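Local coordinates for nitrate transport protein (Parabacteroides distasonis, PDB 3HN0) that probably serves as the substrate-binding component of an ABC transporter, perhaps one for nitrate or a related small solute, at residues A[99-104]-A[110-115]. Numbering follows the deposited sequence.
Sequences LYVFGN and ILTRYY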
loop_
_atom_site.group_PDB
_atom_site.type_symbol
_atom_site.label_atom_id
_atom_site.label_comp_id
_atom_site.label_asym_id
_atom_site.label_seq_id
_atom_site.Cartn_x
_atom_site.Cartn_y
_atom_site.Cartn_z
ATOM N N LEU A 99 -4.209 25.162 5.968
ATOM C CA LEU A 99 -3.251 24.114 5.734
ATOM C C LEU A 99 -2.189 24.634 4.799
ATOM O O LEU A 99 -2.467 24.983 3.648
ATOM C CB LEU A 99 -3.929 22.865 5.144
ATOM C CG LEU A 99 -3.057 21.709 4.657
ATOM C CD1 LEU A 99 -2.178 21.247 5.757
ATOM C CD2 LEU A 99 -3.986 20.571 4.140
ATOM N N TYR A 100 -0.967 24.710 5.295
ATOM C CA TYR A 100 0.115 25.250 4.509
ATOM C C TYR A 100 0.764 24.153 3.709
ATOM O O TYR A 100 1.154 23.120 4.268
ATOM C CB TYR A 100 1.150 25.929 5.391
ATOM C CG TYR A 100 0.720 27.279 5.877
ATOM C CD1 TYR A 100 -0.203 27.404 6.893
ATOM C CD2 TYR A 100 1.227 28.448 5.295
ATOM C CE1 TYR A 100 -0.625 28.694 7.344
ATOM C CE2 TYR A 100 0.850 29.695 5.743
ATOM C CZ TYR A 100 -0.073 29.811 6.759
ATOM O OH TYR A 100 -0.462 31.066 7.189
ATOM N N VAL A 101 0.929 24.426 2.409
ATOM C CA VAL A 101 1.422 23.471 1.440
ATOM C C VAL A 101 2.589 24.082 0.661
ATOM O O VAL A 101 2.492 25.201 0.155
ATOM C CB VAL A 101 0.256 23.096 0.443
ATOM C CG1 VAL A 101 0.734 22.121 -0.588
ATOM C CG2 VAL A 101 -0.958 22.555 1.213
ATOM N N PHE A 102 3.692 23.358 0.591
ATOM C CA PHE A 102 4.826 23.776 -0.194
ATOM C C PHE A 102 4.689 23.200 -1.641
ATOM O O PHE A 102 3.831 22.375 -1.918
ATOM C CB PHE A 102 6.129 23.340 0.479
ATOM C CG PHE A 102 6.317 21.844 0.530
ATOM C CD1 PHE A 102 5.760 21.082 1.579
ATOM C CD2 PHE A 102 7.044 21.185 -0.451
ATOM C CE1 PHE A 102 5.914 19.699 1.615
ATOM C CE2 PHE A 102 7.222 19.800 -0.396
ATOM C CZ PHE A 102 6.629 19.054 0.627
ATOM N N GLY A 103 5.517 23.683 -2.556
ATOM C CA GLY A 103 5.514 23.182 -3.929
ATOM C C GLY A 103 4.209 23.320 -4.689
ATOM O O GLY A 103 3.792 22.405 -5.413
ATOM N N ASN A 104 3.573 24.485 -4.565
ATOM C CA ASN A 104 2.386 24.788 -5.327
ATOM C C ASN A 104 2.514 24.313 -6.775
ATOM O O ASN A 104 3.517 24.591 -7.400
ATOM C CB ASN A 104 2.091 26.296 -5.333
ATOM C CG ASN A 104 0.894 26.634 -6.199
ATOM O OD1 ASN A 104 1.041 26.999 -7.371
ATOM N ND2 ASN A 104 -0.291 26.455 -5.654
ATOM N N ILE A 110 -0.710 18.624 -5.256
ATOM C CA ILE A 110 -1.726 17.775 -5.877
ATOM C C ILE A 110 -2.188 16.638 -4.961
ATOM O O ILE A 110 -3.389 16.409 -4.803
ATOM C CB ILE A 110 -1.280 17.242 -7.240
ATOM C CG1 ILE A 110 -1.107 18.392 -8.232
ATOM C CG2 ILE A 110 -2.339 16.210 -7.765
ATOM C CD1 ILE A 110 -0.061 18.157 -9.336
ATOM N N LEU A 111 -1.234 15.967 -4.319
ATOM C CA LEU A 111 -1.555 14.878 -3.407
ATOM C C LEU A 111 -2.305 15.344 -2.164
ATOM O O LEU A 111 -3.135 14.599 -1.610
ATOM C CB LEU A 111 -0.305 14.065 -3.033
ATOM C CG LEU A 111 0.270 13.249 -4.233
ATOM C CD1 LEU A 111 1.387 12.309 -3.764
ATOM C CD2 LEU A 111 -0.805 12.477 -4.991
ATOM N N THR A 112 -2.013 16.543 -1.701
ATOM C CA THR A 112 -2.729 17.092 -0.562
ATOM C C THR A 112 -4.165 17.363 -1.006
ATOM O O THR A 112 -5.099 16.998 -0.314
ATOM C CB THR A 112 -2.042 18.389 -0.051
ATOM O OG1 THR A 112 -0.707 18.051 0.383
ATOM C CG2 THR A 112 -2.796 18.996 1.118
ATOM N N ARG A 113 -4.330 17.955 -2.180
ATOM C CA ARG A 113 -5.685 18.208 -2.678
ATOM C C ARG A 113 -6.450 16.896 -2.858
ATOM O O ARG A 113 -7.616 16.795 -2.505
ATOM C CB ARG A 113 -5.629 19.018 -3.973
ATOM C CG ARG A 113 -5.294 20.496 -3.723
ATOM C CD ARG A 113 -5.491 21.298 -4.992
ATOM N NE ARG A 113 -4.252 21.454 -5.736
ATOM C CZ ARG A 113 -4.151 21.525 -7.060
ATOM N NH1 ARG A 113 -5.221 21.386 -7.838
ATOM N NH2 ARG A 113 -2.954 21.712 -7.608
ATOM N N TYR A 114 -5.758 15.857 -3.336
ATOM C CA TYR A 114 -6.400 14.566 -3.508
ATOM C C TYR A 114 -6.888 13.977 -2.181
ATOM O O TYR A 114 -8.018 13.439 -2.059
ATOM C CB TYR A 114 -5.430 13.607 -4.206
ATOM C CG TYR A 114 -5.937 12.189 -4.212
ATOM C CD1 TYR A 114 -6.997 11.821 -5.034
ATOM C CD2 TYR A 114 -5.355 11.187 -3.387
ATOM C CE1 TYR A 114 -7.486 10.538 -5.043
ATOM C CE2 TYR A 114 -5.862 9.878 -3.395
ATOM C CZ TYR A 114 -6.930 9.570 -4.235
ATOM O OH TYR A 114 -7.457 8.295 -4.284
ATOM N N TYR A 115 -5.995 14.024 -1.192
ATOM C CA TYR A 115 -6.293 13.519 0.142
ATOM C C TYR A 115 -7.487 14.257 0.762
ATOM O O TYR A 115 -8.375 13.630 1.281
ATOM C CB TYR A 115 -5.057 13.662 1.065
ATOM C CG TYR A 115 -5.362 13.284 2.485
ATOM C CD1 TYR A 115 -5.362 11.959 2.873
ATOM C CD2 TYR A 115 -5.681 14.252 3.431
ATOM C CE1 TYR A 115 -5.681 11.597 4.189
ATOM C CE2 TYR A 115 -5.992 13.881 4.750
ATOM C CZ TYR A 115 -5.977 12.559 5.092
ATOM O OH TYR A 115 -6.286 12.159 6.363
#
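L99 opens the contact by directing its CD2 methyl at the CG2 methyl of T112, the two meeting tip to tip at 3.6 Å. With CG anti to the backbone N (chi1 172°), the leucine extends from strand 99-100 toward the helix, and its side chain also packs on L116, one turn beyond T112. At V101 the side chain again turns to the helix: V101 CG2, placed beside the backbone N, approaches CG2 of the same threonine at 4.0 Å. The CG2 methyl of T112 thus meets both L99 and V101, and the contact is wholly apolar, small and buried, without a hydrogen bond between the segments. A chi1 of -62° puts T112 CG2 anti to the backbone N, on the side of the strand, and OG1 beside that N, where the buried hydroxyl is hydrogen-bonded to the P108 carbonyl one turn earlier. Beyond V101 the chain leaves the helix face and passes through G103, whose positive phi (59°) suits glycine. The contact joins the first strand and the helix of a beta-alpha-beta unit, in which helix 107-119 lies against strand 99-100 and the parallel strand 125-126, whose L125 touches both L99 and V101, while helix 251-264 packs against I110 and Y114.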